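Local coordinates for Vv2_1132 (PDB 5Y9S), which is a LysR-type transcriptional regulator that assembles as a tetramer and probably controls gene expression in Vibrio vulnificus in response to a small effector, at residues T199-L211 / M241-M253. Sequence-based numbering, arbitrary orientation.
Sequences TIPYLSYSEHTFL and MAIGGAGVAWVPM
Pro201 and Leu203 tie strand 199-205 to strand 248-252 as parallel neighbours, the axes of these short strand segments 32° apart, in the periplasmic-binding-protein-like effector domain of LysR regulators. Val248 N donates to Pro201 O (2.9 Å), and Leu203 N to Val248 O in a nearly straight bond (178°). Beyond this pair the strands splay, and a water takes over the ladder, donating to Leu203 O and accepting from Trp250 N. Helix 235-243 leads into the second strand through a Schellman motif with Gly245 as C-prime residue, an example of a helix end delivering a chain to an inner strand of a sheet, here one between 199-205 and 172-186.

Leu203 packs against the end of that helix and the turn after it. CG stands beside the backbone N and anti to the carbonyl carbon (chi1 -40°), a placement from which the two methyls divide the contact: CD2 meets Met241 CB and Ala246 CB, while CD1 packs on Ala242 CB at 3.8 Å and Ala249 CB. Beside Tyr202, on the other face of the sheet, Val248 CG1 lies 3.7 Å from Ile200 CG2. Tyr202 CE1 approaches Trp250 CE3, the two side chains crossing at about a right angle. Farther along, Leu211 CB sits over the centre of the Tyr205 ring, whose hydroxyl hydrogen-bonds Ser235 and whose edge carbon CE2 lies 3.0 Å from Trp250 O.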
ATOM      1  N   THR D 199      22.970  39.791 -27.494  1.00 61.00           N
ATOM      2  CA  THR D 199      22.252  38.853 -26.636  1.00 55.95           C
ATOM      3  C   THR D 199      21.578  37.806 -27.517  1.00 55.35           C
ATOM      4  O   THR D 199      20.719  38.136 -28.345  1.00 50.95           O
ATOM      5  CB  THR D 199      21.220  39.580 -25.768  1.00 52.68           C
ATOM      6  OG1 THR D 199      21.869  40.172 -24.632  1.00 55.83           O
ATOM      7  CG2 THR D 199      20.121  38.616 -25.289  1.00 37.13           C
ATOM      8  N   ILE D 200      21.966  36.554 -27.339  1.00 51.75           N
ATOM      9  CA  ILE D 200      21.636  35.469 -28.260  1.00 47.35           C
ATOM     10  C   ILE D 200      20.697  34.508 -27.551  1.00 42.30           C
ATOM     11  O   ILE D 200      21.020  34.050 -26.449  1.00 40.45           O
ATOM     12  CB  ILE D 200      22.893  34.720 -28.730  1.00 50.05           C
ATOM     13  CG1 ILE D 200      24.068  35.690 -28.862  1.00 51.45           C
ATOM     14  CG2 ILE D 200      22.600  33.998 -30.017  1.00 51.67           C
ATOM     15  CD1 ILE D 200      25.385  35.014 -29.167  1.00 49.67           C
ATOM     16  N   PRO D 201      19.557  34.167 -28.141  1.00 33.71           N
ATOM     17  CA  PRO D 201      18.708  33.137 -27.541  1.00 29.30           C
ATOM     18  C   PRO D 201      19.447  31.809 -27.519  1.00 36.18           C
ATOM     19  O   PRO D 201      20.101  31.422 -28.492  1.00 35.20           O
ATOM     20  CB  PRO D 201      17.483  33.093 -28.463  1.00 39.50           C
ATOM     21  CG  PRO D 201      17.592  34.310 -29.343  1.00 40.38           C
ATOM     22  CD  PRO D 201      19.046  34.614 -29.444  1.00 40.32           C
ATOM     23  N   TYR D 202      19.346  31.115 -26.390  1.00 33.56           N
ATOM     24  CA  TYR D 202      20.167  29.947 -26.111  1.00 31.08           C
ATOM     25  C   TYR D 202      19.251  28.761 -25.860  1.00 27.12           C
ATOM     26  O   TYR D 202      18.386  28.825 -24.981  1.00 29.56           O
ATOM     27  CB  TYR D 202      21.072  30.215 -24.907  1.00 29.48           C
ATOM     28  CG  TYR D 202      21.819  29.006 -24.392  1.00 33.97           C
ATOM     29  CD1 TYR D 202      22.404  28.088 -25.262  1.00 37.61           C
ATOM     30  CD2 TYR D 202      21.959  28.793 -23.032  1.00 33.64           C
ATOM     31  CE1 TYR D 202      23.095  26.979 -24.786  1.00 30.02           C
ATOM     32  CE2 TYR D 202      22.657  27.695 -22.544  1.00 32.25           C
ATOM     33  CZ  TYR D 202      23.214  26.793 -23.425  1.00 34.47           C
ATOM     34  OH  TYR D 202      23.892  25.703 -22.927  1.00 50.48           O
ATOM     35  N   LEU D 203      19.434  27.688 -26.642  1.00 28.80           N
ATOM     36  CA  LEU D 203      18.669  26.445 -26.498  1.00 27.94           C
ATOM     37  C   LEU D 203      19.550  25.438 -25.761  1.00 25.96           C
ATOM     38  O   LEU D 203      20.513  24.920 -26.331  1.00 22.34           O
ATOM     39  CB  LEU D 203      18.237  25.899 -27.859  1.00 21.66           C
ATOM     40  CG  LEU D 203      17.757  26.892 -28.921  1.00 27.94           C
ATOM     41  CD1 LEU D 203      17.991  26.336 -30.338  1.00 31.11           C
ATOM     42  CD2 LEU D 203      16.290  27.212 -28.717  1.00 20.60           C
ATOM     43  N   SER D 204      19.212  25.151 -24.508  1.00 26.61           N
ATOM     44  CA  SER D 204      20.141  24.553 -23.558  1.00 25.95           C
ATOM     45  C   SER D 204      19.669  23.180 -23.085  1.00 23.93           C
ATOM     46  O   SER D 204      18.512  22.782 -23.269  1.00 29.65           O
ATOM     47  CB  SER D 204      20.313  25.458 -22.340  1.00 18.36           C
ATOM     48  OG  SER D 204      19.127  25.439 -21.569  1.00 29.90           O
ATOM     49  N   TYR D 205      20.584  22.464 -22.433  1.00 20.47           N
ATOM     50  CA  TYR D 205      20.265  21.171 -21.845  1.00 22.27           C
ATOM     51  C   TYR D 205      19.834  21.339 -20.395  1.00 15.45           C
ATOM     52  O   TYR D 205      20.259  22.265 -19.703  1.00 20.38           O
ATOM     53  CB  TYR D 205      21.463  20.241 -21.900  1.00 22.94           C
ATOM     54  CG  TYR D 205      21.856  19.772 -23.283  1.00 27.10           C
ATOM     55  CD1 TYR D 205      21.309  18.624 -23.818  1.00 16.14           C
ATOM     56  CD2 TYR D 205      22.836  20.443 -24.020  1.00 23.69           C
ATOM     57  CE1 TYR D 205      21.683  18.156 -25.066  1.00 16.59           C
ATOM     58  CE2 TYR D 205      23.215  19.996 -25.260  1.00 17.47           C
ATOM     59  CZ  TYR D 205      22.639  18.850 -25.780  1.00 27.35           C
ATOM     60  OH  TYR D 205      23.010  18.397 -27.019  1.00 26.47           O
ATOM     61  N   SER D 206      18.963  20.444 -19.948  1.00 23.83           N
ATOM     62  CA  SER D 206      18.602  20.389 -18.535  1.00 14.99           C
ATOM     63  C   SER D 206      19.835  20.133 -17.680  1.00 30.67           C
ATOM     64  O   SER D 206      20.787  19.468 -18.100  1.00 15.03           O
ATOM     65  CB  SER D 206      17.570  19.292 -18.307  1.00 19.89           C
ATOM     66  OG  SER D 206      16.532  19.424 -19.268  1.00 32.38           O
ATOM     67  N   GLU D 207      19.814  20.659 -16.457  1.00 28.35           N
ATOM     68  CA  GLU D 207      21.052  20.667 -15.691  1.00 34.41           C
ATOM     69  C   GLU D 207      21.476  19.280 -15.256  1.00 33.63           C
ATOM     70  O   GLU D 207      22.621  19.113 -14.833  1.00 45.39           O
ATOM     71  CB  GLU D 207      20.924  21.582 -14.476  1.00 40.93           C
ATOM     72  CG  GLU D 207      19.578  21.527 -13.810  1.00 55.26           C
ATOM     73  CD  GLU D 207      19.531  22.376 -12.565  1.00 68.81           C
ATOM     74  OE1 GLU D 207      18.445  22.486 -11.954  1.00 67.26           O
ATOM     75  OE2 GLU D 207      20.588  22.932 -12.201  1.00 77.41           O
ATOM     76  N   HIS D 208      20.607  18.283 -15.382  1.00 29.67           N
ATOM     77  CA  HIS D 208      20.889  16.948 -14.872  1.00 33.47           C
ATOM     78  C   HIS D 208      21.172  15.951 -15.990  1.00 29.80           C
ATOM     79  O   HIS D 208      20.830  14.770 -15.893  1.00 43.32           O
ATOM     80  CB  HIS D 208      19.735  16.490 -13.983  1.00 42.47           C
ATOM     81  CG  HIS D 208      19.458  17.430 -12.848  1.00 44.65           C
ATOM     82  ND1 HIS D 208      20.395  17.718 -11.873  1.00 42.40           N
ATOM     83  CD2 HIS D 208      18.366  18.175 -12.549  1.00 43.47           C
ATOM     84  CE1 HIS D 208      19.889  18.591 -11.020  1.00 37.97           C
ATOM     85  NE2 HIS D 208      18.659  18.883 -11.405  1.00 43.93           N
ATOM     86  N   THR D 209      21.801  16.416 -17.053  1.00 27.75           N
ATOM     87  CA  THR D 209      22.230  15.587 -18.162  1.00 21.36           C
ATOM     88  C   THR D 209      23.748  15.612 -18.225  1.00 19.65           C
ATOM     89  O   THR D 209      24.393  16.546 -17.746  1.00 23.02           O
ATOM     90  CB  THR D 209      21.667  16.112 -19.480  1.00 18.47           C
ATOM     91  OG1 THR D 209      22.146  17.451 -19.684  1.00 18.20           O
ATOM     92  CG2 THR D 209      20.163  16.138 -19.438  1.00 30.27           C
ATOM     93  N   PHE D 210      24.324  14.609 -18.875  1.00 14.51           N
ATOM     94  CA  PHE D 210      25.762  14.683 -19.100  1.00 29.64           C
ATOM     95  C   PHE D 210      26.139  15.927 -19.907  1.00 36.18           C
ATOM     96  O   PHE D 210      27.127  16.607 -19.589  1.00 37.12           O
ATOM     97  CB  PHE D 210      26.271  13.444 -19.816  1.00 23.97           C
ATOM     98  CG  PHE D 210      27.706  13.562 -20.221  1.00 50.79           C
ATOM     99  CD1 PHE D 210      28.711  13.381 -19.282  1.00 59.98           C
ATOM    100  CD2 PHE D 210      28.061  13.899 -21.521  1.00 57.63           C
ATOM    101  CE1 PHE D 210      30.036  13.506 -19.629  1.00 59.99           C
ATOM    102  CE2 PHE D 210      29.404  14.010 -21.880  1.00 62.52           C
ATOM    103  CZ  PHE D 210      30.388  13.798 -20.936  1.00 64.01           C
ATOM    104  N   LEU D 211      25.365  16.247 -20.954  1.00 22.34           N
ATOM    105  CA  LEU D 211      25.826  17.284 -21.872  1.00 25.28           C
ATOM    106  C   LEU D 211      25.809  18.655 -21.226  1.00 30.52           C
ATOM    107  O   LEU D 211      26.628  19.508 -21.575  1.00 37.55           O
ATOM    108  CB  LEU D 211      25.004  17.271 -23.169  1.00 25.53           C
ATOM    109  CG  LEU D 211      25.223  15.968 -23.940  1.00 28.73           C
ATOM    110  CD1 LEU D 211      24.218  15.809 -25.057  1.00 26.06           C
ATOM    111  CD2 LEU D 211      26.637  15.944 -24.452  1.00 20.44           C
ATOM    112  N   MET D 241      14.397  22.864 -32.749  1.00 28.76           N
ATOM    113  CA  MET D 241      14.314  24.270 -32.373  1.00 22.23           C
ATOM    114  C   MET D 241      15.329  25.102 -33.137  1.00 27.87           C
ATOM    115  O   MET D 241      15.027  26.217 -33.581  1.00 35.83           O
ATOM    116  CB  MET D 241      14.557  24.410 -30.868  1.00 22.59           C
ATOM    117  CG  MET D 241      13.371  24.031 -29.973  1.00 31.87           C
ATOM    118  SD  MET D 241      11.786  24.651 -30.592  1.00 31.80           S
ATOM    119  CE  MET D 241      11.686  26.142 -29.648  1.00 20.59           C
ATOM    120  N   ALA D 242      16.560  24.600 -33.261  1.00 21.96           N
ATOM    121  CA  ALA D 242      17.582  25.407 -33.913  1.00 26.20           C
ATOM    122  C   ALA D 242      17.268  25.586 -35.395  1.00 27.88           C
ATOM    123  O   ALA D 242      17.473  26.673 -35.956  1.00 24.48           O
ATOM    124  CB  ALA D 242      18.955  24.779 -33.705  1.00 24.66           C
ATOM    125  N   ILE D 243      16.751  24.535 -36.038  1.00 23.63           N
ATOM    126  CA  ILE D 243      16.427  24.639 -37.463  1.00 28.96           C
ATOM    127  C   ILE D 243      15.437  25.768 -37.687  1.00 32.14           C
ATOM    128  O   ILE D 243      15.550  26.534 -38.652  1.00 31.69           O
ATOM    129  CB  ILE D 243      15.867  23.307 -37.994  1.00 28.08           C
ATOM    130  CG1 ILE D 243      16.938  22.224 -38.047  1.00 24.12           C
ATOM    131  CG2 ILE D 243      15.217  23.496 -39.366  1.00 25.45           C
ATOM    132  CD1 ILE D 243      16.384  20.905 -38.583  1.00 25.88           C
ATOM    133  N   GLY D 244      14.453  25.887 -36.794  1.00 31.90           N
ATOM    134  CA  GLY D 244      13.458  26.931 -36.849  1.00 30.27           C
ATOM    135  C   GLY D 244      13.942  28.286 -36.396  1.00 25.47           C
ATOM    136  O   GLY D 244      13.128  29.202 -36.269  1.00 30.32           O
ATOM    137  N   GLY D 245      15.237  28.449 -36.153  1.00 25.36           N
ATOM    138  CA  GLY D 245      15.765  29.762 -35.835  1.00 25.79           C
ATOM    139  C   GLY D 245      15.466  30.269 -34.442  1.00 37.50           C
ATOM    140  O   GLY D 245      15.568  31.475 -34.209  1.00 40.15           O
ATOM    141  N   ALA D 246      15.109  29.389 -33.500  1.00 24.18           N
ATOM    142  CA  ALA D 246      14.796  29.840 -32.156  1.00 23.63           C
ATOM    143  C   ALA D 246      16.031  30.239 -31.355  1.00 23.63           C
ATOM    144  O   ALA D 246      15.889  30.763 -30.244  1.00 29.25           O
ATOM    145  CB  ALA D 246      14.018  28.749 -31.431  1.00 25.28           C
ATOM    146  N   GLY D 247      17.227  30.046 -31.884  1.00 25.92           N
ATOM    147  CA  GLY D 247      18.425  30.400 -31.158  1.00 26.59           C
ATOM    148  C   GLY D 247      19.539  29.423 -31.470  1.00 33.28           C
ATOM    149  O   GLY D 247      19.428  28.585 -32.363  1.00 26.40           O
ATOM    150  N   VAL D 248      20.614  29.541 -30.693  1.00 23.04           N
ATOM    151  CA  VAL D 248      21.818  28.748 -30.878  1.00 22.93           C
ATOM    152  C   VAL D 248      21.816  27.602 -29.871  1.00 25.97           C
ATOM    153  O   VAL D 248      21.456  27.780 -28.698  1.00 21.37           O
ATOM    154  CB  VAL D 248      23.072  29.640 -30.743  1.00 27.46           C
ATOM    155  CG1 VAL D 248      23.068  30.350 -29.418  1.00 23.17           C
ATOM    156  CG2 VAL D 248      24.351  28.838 -30.920  1.00 23.43           C
ATOM    157  N   ALA D 249      22.168  26.411 -30.346  1.00 21.70           N
ATOM    158  CA  ALA D 249      22.286  25.208 -29.531  1.00 23.32           C
ATOM    159  C   ALA D 249      23.685  24.623 -29.678  1.00 30.36           C
ATOM    160  O   ALA D 249      24.273  24.661 -30.768  1.00 21.63           O
ATOM    161  CB  ALA D 249      21.243  24.161 -29.947  1.00 20.49           C
ATOM    162  N   TRP D 250      24.226  24.105 -28.572  1.00 23.49           N
ATOM    163  CA  TRP D 250      25.439  23.288 -28.597  1.00 20.40           C
ATOM    164  C   TRP D 250      25.004  21.826 -28.641  1.00 19.85           C
ATOM    165  O   TRP D 250      24.305  21.352 -27.736  1.00 19.13           O
ATOM    166  CB  TRP D 250      26.335  23.561 -27.379  1.00 20.19           C
ATOM    167  CG  TRP D 250      27.377  24.674 -27.606  1.00 25.97           C
ATOM    168  CD1 TRP D 250      28.721  24.519 -27.842  1.00 27.58           C
ATOM    169  CD2 TRP D 250      27.131  26.086 -27.632  1.00 21.43           C
ATOM    170  NE1 TRP D 250      29.313  25.750 -28.022  1.00 33.99           N
ATOM    171  CE2 TRP D 250      28.360  26.726 -27.884  1.00 27.29           C
ATOM    172  CE3 TRP D 250      25.988  26.871 -27.465  1.00 24.52           C
ATOM    173  CZ2 TRP D 250      28.477  28.114 -27.977  1.00 22.78           C
ATOM    174  CZ3 TRP D 250      26.106  28.259 -27.551  1.00 22.01           C
ATOM    175  CH2 TRP D 250      27.331  28.859 -27.809  1.00 22.71           C
ATOM    176  N   VAL D 251      25.391  21.126 -29.705  1.00 20.23           N
ATOM    177  CA  VAL D 251      24.940  19.753 -29.939  1.00 19.85           C
ATOM    178  C   VAL D 251      26.094  18.928 -30.474  1.00 26.22           C
ATOM    179  O   VAL D 251      26.998  19.427 -31.161  1.00 20.90           O
ATOM    180  CB  VAL D 251      23.766  19.688 -30.942  1.00 27.92           C
ATOM    181  CG1 VAL D 251      22.536  20.385 -30.391  1.00 20.91           C
ATOM    182  CG2 VAL D 251      24.182  20.262 -32.310  1.00 21.00           C
ATOM    183  N   PRO D 252      26.082  17.639 -30.165  1.00 25.64           N
ATOM    184  CA  PRO D 252      27.119  16.742 -30.684  1.00 25.13           C
ATOM    185  C   PRO D 252      27.055  16.665 -32.200  1.00 20.84           C
ATOM    186  O   PRO D 252      25.975  16.689 -32.788  1.00 20.85           O
ATOM    187  CB  PRO D 252      26.772  15.395 -30.037  1.00 23.96           C
ATOM    188  CG  PRO D 252      26.028  15.758 -28.808  1.00 25.35           C
ATOM    189  CD  PRO D 252      25.256  17.001 -29.131  1.00 21.34           C
ATOM    190  N   MET D 253      28.231  16.579 -32.829  1.00 21.50           N
ATOM    191  CA  MET D 253      28.265  16.479 -34.285  1.00 24.65           C
ATOM    192  C   MET D 253      27.402  15.338 -34.792  1.00 22.10           C
ATOM    193  O   MET D 253      26.723  15.485 -35.804  1.00 24.41           O
ATOM    194  CB  MET D 253      29.702  16.293 -34.807  1.00 22.98           C
ATOM    195  CG  MET D 253      30.525  17.558 -34.930  1.00 26.72           C
ATOM    196  SD  MET D 253      29.926  18.582 -36.274  1.00 34.61           S
ATOM    197  CE  MET D 253      30.144  17.567 -37.713  1.00 37.06           C
TER
HETATM  198  O   HOH W   1      22.875  23.428 -26.255  1.00 20.52           O